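Local coordinates for protein possible phosphoglycerate mutase GPM2 (PDB 2A6P) that removes phosphate from a broad range of phosphate monoesters, including fructose 1,6-bisphosphate in gluconeogenesis, and has negligible phosphoglycerate mutase activity, at residues R12-R17 with Q50-L55; D59-C64 with R145-V150. All coordinates share one frame; numbering follows the deposited sequence.

Interaction 1 (R12-R17 with Q50-L55); sequences RLLLLR and QLLGEL. With SO4 (sulfate ion), chain C.
Leu14 and Leu16 of strand 13-17 pack on Leu52 near the C-terminal end of helix 39-53 and on Leu55 in the turn that follows. This is a helix lying on one face of the central sheet of the histidine phosphatase fold. The two backbones stay apart, with Leu14 CA 9.5 Å from Leu52 CA, and side chains reach across. Leu14 and Leu55 run antiparallel past one another, their CD1 methyls 3.7 Å apart. Both carry CG beside the backbone N, and Leu55 has an extended chi2 of -179° that carries CD1 to the strand. Leu52 starts off to one side, but its methyl end turns in. Its CD1 lies 4.4 Å from Leu14 CD1, and its CD2 lies 4.2 Å from Leu16 CD2. Ile181 and Ile183 of the next strand continue this apolar layer.

Arg17, at the other end of the strand, is extended from CG to NE and takes no part in the helix contact; its end meets a sulfate ion, which Thr21 and Thr30 also bind. Arg17 NH2 lies 2.7 Å from sulfate O1, but the position of this nitrogen is less certain. Arg17 NH1 bonds to Met176 O. The sulfate probably came from the crystallisation liquor. Arg17 directly precedes His18, the inferred phosphohistidine residue, in the family's Arg-His-Gly motif, so the sulfate may mark a substrate phosphate site.

One polar bond joins the two segments. The Arg12 chain bends at chi3 (-61°), and NH2 donates to Leu55 O at 3.1 Å. The N-H...O angle is 170°, and the oxygen lies in the guanidinium plane.

Interaction 2 (D59-C64 with R145-V150); sequences DPIVIC and RDVLFV
Ile61 to Cys64 and Val147 to Val150 pair as neighbouring parallel strands in the central sheet of the histidine phosphatase fold. Four backbone hydrogen bonds join them. Ile61 N binds Asp146 O, and Leu148 N binds Ile61 O. Ile63 N then binds Leu148 O, and Val150 N binds Ile63 O, both at 2.9 Å. CA-H...O contacts, such as Val62 CA to Leu148 O, add to the pairing.

The apolar contacts divide between the two faces. On one face, Ile61 and Val147 stand next to each other with the same heading, their CG2 methyls 3.7 Å apart. Ile63 CB touches Phe149 CD1, while the ring also packs on Ala134 and Ala138 of helix 124-141. On the other face, Val62 sits beside Leu148, with CG2 4.1 Å from Leu148 CD2. Val62 CG1 also meets Val150 CG2. Cys64 SG, anti to its own N (chi1 -171°), rests 3.9 Å from Val150 CB. Thr70 and Leu71 of helix 68-76 also touch Cys64.

The polar side-chain contacts gather where the strands begin. Arg145 NE donates to Asp59 O at 2.6 Å, nearly along the C=O axis. NH2 adds a weak bond to the same oxygen. The guanidinium is sandwiched. Ile61 CB lies over the centre of one face, and Asp59 OD2 sits 3.3 Å above the opposite face, toward the rim. The carboxylate stacks over the guanidinium, planes 18° apart. Asp59 OD1, 3.5 Å from Arg145 NH2, is well out of the guanidinium plane, and the salt bridge rests on charge alone. The directional hold on Arg145 thus comes from a backbone carbonyl, and the carboxylate probably adds charge attraction.

Both interactions are largely buried and reach the same sheet, in which strand 13-17 lies next to strand 147-151. Leu14 N to Val147 O and Leu16 N to Phe149 O are probable hydrogen bonds joining them. Interaction 1 sets a helix against the sheet through leucine side chains, with little buried area. Interaction 2 is parallel strand pairing inside the sheet, buried except near Asp59 and Arg145, with about three times that area and regular backbone bonds. Helix 39-53 leads on to strand 61-64, so the contacts follow in series along the chain. Each has an arginine near the strand starts that donates to a backbone carbonyl. Leu16 and Val150 bring the apolar cores close to His18.

Interaction 1 (R12-R17 with Q50-L55)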
loop_
_atom_site.group_PDB
_atom_site.type_symbol
_atom_site.label_atom_id
_atom_site.label_comp_id
_atom_site.label_asym_id
_atom_site.label_seq_id
_atom_site.Cartn_x
_atom_site.Cartn_y
_atom_site.Cartn_z
ATOM N N ARG A 12 13.228 -6.962 5.269
ATOM C CA ARG A 12 11.951 -6.804 4.573
ATOM C C ARG A 12 11.519 -7.976 3.693
ATOM O O ARG A 12 12.339 -8.756 3.217
ATOM C CB ARG A 12 12.001 -5.565 3.672
ATOM C CG ARG A 12 12.252 -4.248 4.362
ATOM C CD ARG A 12 12.679 -3.197 3.341
ATOM N NE ARG A 12 13.924 -3.584 2.674
ATOM C CZ ARG A 12 14.524 -2.887 1.709
ATOM N NH1 ARG A 12 14.000 -1.743 1.276
ATOM N NH2 ARG A 12 15.654 -3.341 1.176
ATOM N N LEU A 13 10.212 -8.065 3.463
ATOM C CA LEU A 13 9.635 -9.093 2.596
ATOM C C LEU A 13 9.102 -8.362 1.360
ATOM O O LEU A 13 8.185 -7.545 1.471
ATOM C CB LEU A 13 8.480 -9.820 3.302
ATOM C CG LEU A 13 7.546 -10.668 2.420
ATOM C CD1 LEU A 13 8.334 -11.772 1.716
ATOM C CD2 LEU A 13 6.440 -11.259 3.265
ATOM N N LEU A 14 9.686 -8.614 0.196
ATOM C CA LEU A 14 9.201 -7.946 -1.006
ATOM C C LEU A 14 8.438 -8.962 -1.836
ATOM O O LEU A 14 8.754 -10.150 -1.814
ATOM C CB LEU A 14 10.346 -7.382 -1.857
ATOM C CG LEU A 14 11.653 -6.778 -1.322
ATOM C CD1 LEU A 14 11.997 -5.580 -2.195
ATOM C CD2 LEU A 14 11.548 -6.361 0.122
ATOM N N LEU A 15 7.421 -8.497 -2.552
ATOM C CA LEU A 15 6.643 -9.374 -3.414
ATOM C C LEU A 15 6.596 -8.753 -4.794
ATOM O O LEU A 15 6.387 -7.552 -4.929
ATOM C CB LEU A 15 5.217 -9.553 -2.890
ATOM C CG LEU A 15 5.110 -10.166 -1.496
ATOM C CD1 LEU A 15 5.230 -9.078 -0.429
ATOM C CD2 LEU A 15 3.785 -10.870 -1.384
ATOM N N LEU A 16 6.796 -9.574 -5.818
ATOM C CA LEU A 16 6.766 -9.099 -7.199
ATOM C C LEU A 16 5.773 -9.918 -8.018
ATOM O O LEU A 16 5.896 -11.154 -8.089
ATOM C CB LEU A 16 8.155 -9.227 -7.837
ATOM C CG LEU A 16 8.197 -8.981 -9.359
ATOM C CD1 LEU A 16 7.835 -7.522 -9.650
ATOM C CD2 LEU A 16 9.572 -9.313 -9.937
ATOM N N ARG A 17 4.792 -9.249 -8.624
ATOM C CA ARG A 17 3.827 -9.957 -9.463
ATOM C C ARG A 17 4.463 -10.103 -10.848
ATOM O O ARG A 17 5.187 -9.217 -11.294
ATOM C CB ARG A 17 2.508 -9.174 -9.607
ATOM C CG ARG A 17 1.495 -9.890 -10.524
ATOM C CD ARG A 17 0.184 -9.135 -10.660
ATOM N NE ARG A 17 -0.779 -9.851 -11.504
ATOM C CZ ARG A 17 -1.905 -9.313 -11.973
ATOM N NH1 ARG A 17 -2.212 -8.057 -11.681
ATOM N NH2 ARG A 17 -2.712 -10.015 -12.753
ATOM N N GLN A 50 15.132 -3.771 -12.746
ATOM C CA GLN A 50 15.876 -2.523 -12.801
ATOM C C GLN A 50 15.549 -1.782 -11.514
ATOM O O GLN A 50 16.428 -1.235 -10.841
ATOM C CB GLN A 50 15.401 -1.704 -14.004
ATOM C CG GLN A 50 16.473 -0.856 -14.677
ATOM C CD GLN A 50 15.984 -0.210 -15.975
ATOM O OE1 GLN A 50 15.170 0.722 -15.957
ATOM N NE2 GLN A 50 16.473 -0.713 -17.107
ATOM N N LEU A 51 14.263 -1.783 -11.182
ATOM C CA LEU A 51 13.751 -1.132 -9.984
ATOM C C LEU A 51 14.218 -1.828 -8.695
ATOM O O LEU A 51 14.516 -1.164 -7.699
ATOM C CB LEU A 51 12.226 -1.096 -10.057
ATOM C CG LEU A 51 11.451 -0.486 -8.892
ATOM C CD1 LEU A 51 12.052 0.848 -8.496
ATOM C CD2 LEU A 51 9.992 -0.333 -9.315
ATOM N N LEU A 52 14.277 -3.161 -8.721
ATOM C CA LEU A 52 14.721 -3.923 -7.558
ATOM C C LEU A 52 16.181 -3.580 -7.285
ATOM O O LEU A 52 16.650 -3.625 -6.146
ATOM C CB LEU A 52 14.593 -5.431 -7.820
ATOM C CG LEU A 52 13.402 -6.297 -7.362
ATOM C CD1 LEU A 52 12.392 -5.496 -6.566
ATOM C CD2 LEU A 52 12.757 -6.931 -8.578
ATOM N N GLY A 53 16.889 -3.230 -8.353
ATOM C CA GLY A 53 18.293 -2.890 -8.245
ATOM C C GLY A 53 18.581 -1.724 -7.328
ATOM O O GLY A 53 19.588 -1.728 -6.628
ATOM N N GLU A 54 17.711 -0.724 -7.313
ATOM C CA GLU A 54 17.952 0.423 -6.453
ATOM C C GLU A 54 17.220 0.351 -5.118
ATOM O O GLU A 54 17.052 1.364 -4.435
ATOM C CB GLU A 54 17.604 1.719 -7.190
ATOM C CG GLU A 54 16.199 1.788 -7.745
ATOM C CD GLU A 54 16.028 2.944 -8.714
ATOM O OE1 GLU A 54 16.749 2.967 -9.734
ATOM O OE2 GLU A 54 15.177 3.828 -8.458
ATOM N N LEU A 55 16.787 -0.849 -4.745
ATOM C CA LEU A 55 16.104 -1.033 -3.470
ATOM C C LEU A 55 17.104 -1.465 -2.395
ATOM O O LEU A 55 16.741 -1.644 -1.230
ATOM C CB LEU A 55 14.981 -2.068 -3.599
ATOM C CG LEU A 55 13.723 -1.564 -4.308
ATOM C CD1 LEU A 55 12.684 -2.666 -4.348
ATOM C CD2 LEU A 55 13.164 -0.357 -3.568
HETATM S S SO4 C . -2.710 -13.472 -14.731
HETATM O O1 SO4 C . -2.380 -12.017 -14.607
HETATM O O2 SO4 C . -2.161 -13.943 -16.106
HETATM O O3 SO4 C . -1.988 -14.191 -13.755
HETATM O O4 SO4 C . -4.141 -13.502 -14.868
#

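Interaction 2 (D59-C64 with R145-V150)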
loop_
_atom_site.group_PDB
_atom_site.type_symbol
_atom_site.label_atom_id
_atom_site.label_comp_id
_atom_site.label_asym_id
_atom_site.label_seq_id
_atom_site.Cartn_x
_atom_site.Cartn_y
_atom_site.Cartn_z
ATOM N N ASP A 59 21.469 -9.354 0.595
ATOM C CA ASP A 59 21.672 -10.759 0.239
ATOM C C ASP A 59 20.334 -11.507 0.217
ATOM O O ASP A 59 20.135 -12.471 0.954
ATOM C CB ASP A 59 22.635 -11.395 1.248
ATOM C CG ASP A 59 22.983 -12.832 0.905
ATOM O OD1 ASP A 59 23.190 -13.129 -0.298
ATOM O OD2 ASP A 59 23.062 -13.657 1.847
ATOM N N PRO A 60 19.407 -11.067 -0.649
ATOM C CA PRO A 60 18.054 -11.596 -0.859
ATOM C C PRO A 60 17.908 -13.072 -1.229
ATOM O O PRO A 60 18.624 -13.581 -2.100
ATOM C CB PRO A 60 17.507 -10.723 -1.991
ATOM C CG PRO A 60 18.370 -9.528 -1.985
ATOM C CD PRO A 60 19.713 -10.050 -1.669
ATOM N N ILE A 61 16.976 -13.757 -0.569
ATOM C CA ILE A 61 16.697 -15.141 -0.922
ATOM C C ILE A 61 15.425 -15.023 -1.767
ATOM O O ILE A 61 14.412 -14.483 -1.310
ATOM C CB ILE A 61 16.443 -16.048 0.311
ATOM C CG1 ILE A 61 16.066 -17.458 -0.170
ATOM C CG2 ILE A 61 15.375 -15.451 1.192
ATOM C CD1 ILE A 61 15.807 -18.457 0.954
ATOM N N VAL A 62 15.499 -15.495 -3.008
ATOM C CA VAL A 62 14.372 -15.417 -3.939
ATOM C C VAL A 62 13.598 -16.725 -4.098
ATOM O O VAL A 62 14.155 -17.749 -4.516
ATOM C CB VAL A 62 14.853 -14.959 -5.337
ATOM C CG1 VAL A 62 13.672 -14.830 -6.279
ATOM C CG2 VAL A 62 15.615 -13.625 -5.222
ATOM N N ILE A 63 12.313 -16.669 -3.755
ATOM C CA ILE A 63 11.405 -17.804 -3.849
ATOM C C ILE A 63 10.451 -17.481 -4.998
ATOM O O ILE A 63 9.890 -16.379 -5.050
ATOM C CB ILE A 63 10.617 -17.996 -2.532
ATOM C CG1 ILE A 63 11.578 -18.303 -1.377
ATOM C CG2 ILE A 63 9.664 -19.178 -2.661
ATOM C CD1 ILE A 63 12.474 -17.161 -0.987
ATOM N N CYS A 64 10.251 -18.435 -5.902
ATOM C CA CYS A 64 9.421 -18.200 -7.085
ATOM C C CYS A 64 8.314 -19.230 -7.335
ATOM O O CYS A 64 8.467 -20.402 -7.016
ATOM C CB CYS A 64 10.343 -18.131 -8.321
ATOM S SG CYS A 64 9.605 -17.593 -9.904
ATOM N N ARG A 145 18.491 -12.030 6.420
ATOM C CA ARG A 145 18.484 -11.439 5.080
ATOM C C ARG A 145 17.082 -11.002 4.627
ATOM O O ARG A 145 16.078 -11.303 5.293
ATOM C CB ARG A 145 19.052 -12.457 4.074
ATOM C CG ARG A 145 18.187 -13.727 3.917
ATOM C CD ARG A 145 18.963 -14.938 3.374
ATOM N NE ARG A 145 19.515 -14.715 2.038
ATOM C CZ ARG A 145 20.075 -15.662 1.288
ATOM N NH1 ARG A 145 20.156 -16.907 1.741
ATOM N NH2 ARG A 145 20.559 -15.365 0.083
ATOM N N ASP A 146 17.028 -10.290 3.499
ATOM C CA ASP A 146 15.762 -9.843 2.922
ATOM C C ASP A 146 15.169 -10.994 2.109
ATOM O O ASP A 146 15.907 -11.848 1.604
ATOM C CB ASP A 146 15.967 -8.628 2.005
ATOM C CG ASP A 146 16.206 -7.336 2.783
ATOM O OD1 ASP A 146 15.652 -7.186 3.895
ATOM O OD2 ASP A 146 16.937 -6.458 2.273
ATOM N N VAL A 147 13.841 -11.013 1.984
ATOM C CA VAL A 147 13.129 -12.063 1.237
ATOM C C VAL A 147 12.321 -11.511 0.053
ATOM O O VAL A 147 11.646 -10.490 0.177
ATOM C CB VAL A 147 12.158 -12.847 2.174
ATOM C CG1 VAL A 147 11.329 -13.840 1.368
ATOM C CG2 VAL A 147 12.953 -13.574 3.257
ATOM N N LEU A 148 12.394 -12.192 -1.092
ATOM C CA LEU A 148 11.655 -11.774 -2.283
ATOM C C LEU A 148 10.795 -12.895 -2.877
ATOM O O LEU A 148 11.308 -13.945 -3.274
ATOM C CB LEU A 148 12.617 -11.248 -3.360
ATOM C CG LEU A 148 12.006 -10.952 -4.742
ATOM C CD1 LEU A 148 10.911 -9.921 -4.624
ATOM C CD2 LEU A 148 13.079 -10.456 -5.687
ATOM N N PHE A 149 9.487 -12.665 -2.927
ATOM C CA PHE A 149 8.567 -13.637 -3.498
ATOM C C PHE A 149 8.200 -13.177 -4.893
ATOM O O PHE A 149 7.768 -12.031 -5.069
ATOM C CB PHE A 149 7.248 -13.717 -2.705
ATOM C CG PHE A 149 7.341 -14.405 -1.362
ATOM C CD1 PHE A 149 8.470 -15.131 -0.986
ATOM C CD2 PHE A 149 6.252 -14.366 -0.490
ATOM C CE1 PHE A 149 8.511 -15.814 0.248
ATOM C CE2 PHE A 149 6.280 -15.040 0.737
ATOM C CZ PHE A 149 7.414 -15.768 1.108
ATOM N N VAL A 150 8.367 -14.046 -5.888
ATOM C CA VAL A 150 7.950 -13.711 -7.252
ATOM C C VAL A 150 6.708 -14.593 -7.382
ATOM O O VAL A 150 6.817 -15.818 -7.472
ATOM C CB VAL A 150 9.002 -14.107 -8.279
ATOM C CG1 VAL A 150 8.503 -13.773 -9.704
ATOM C CG2 VAL A 150 10.310 -13.390 -7.954
#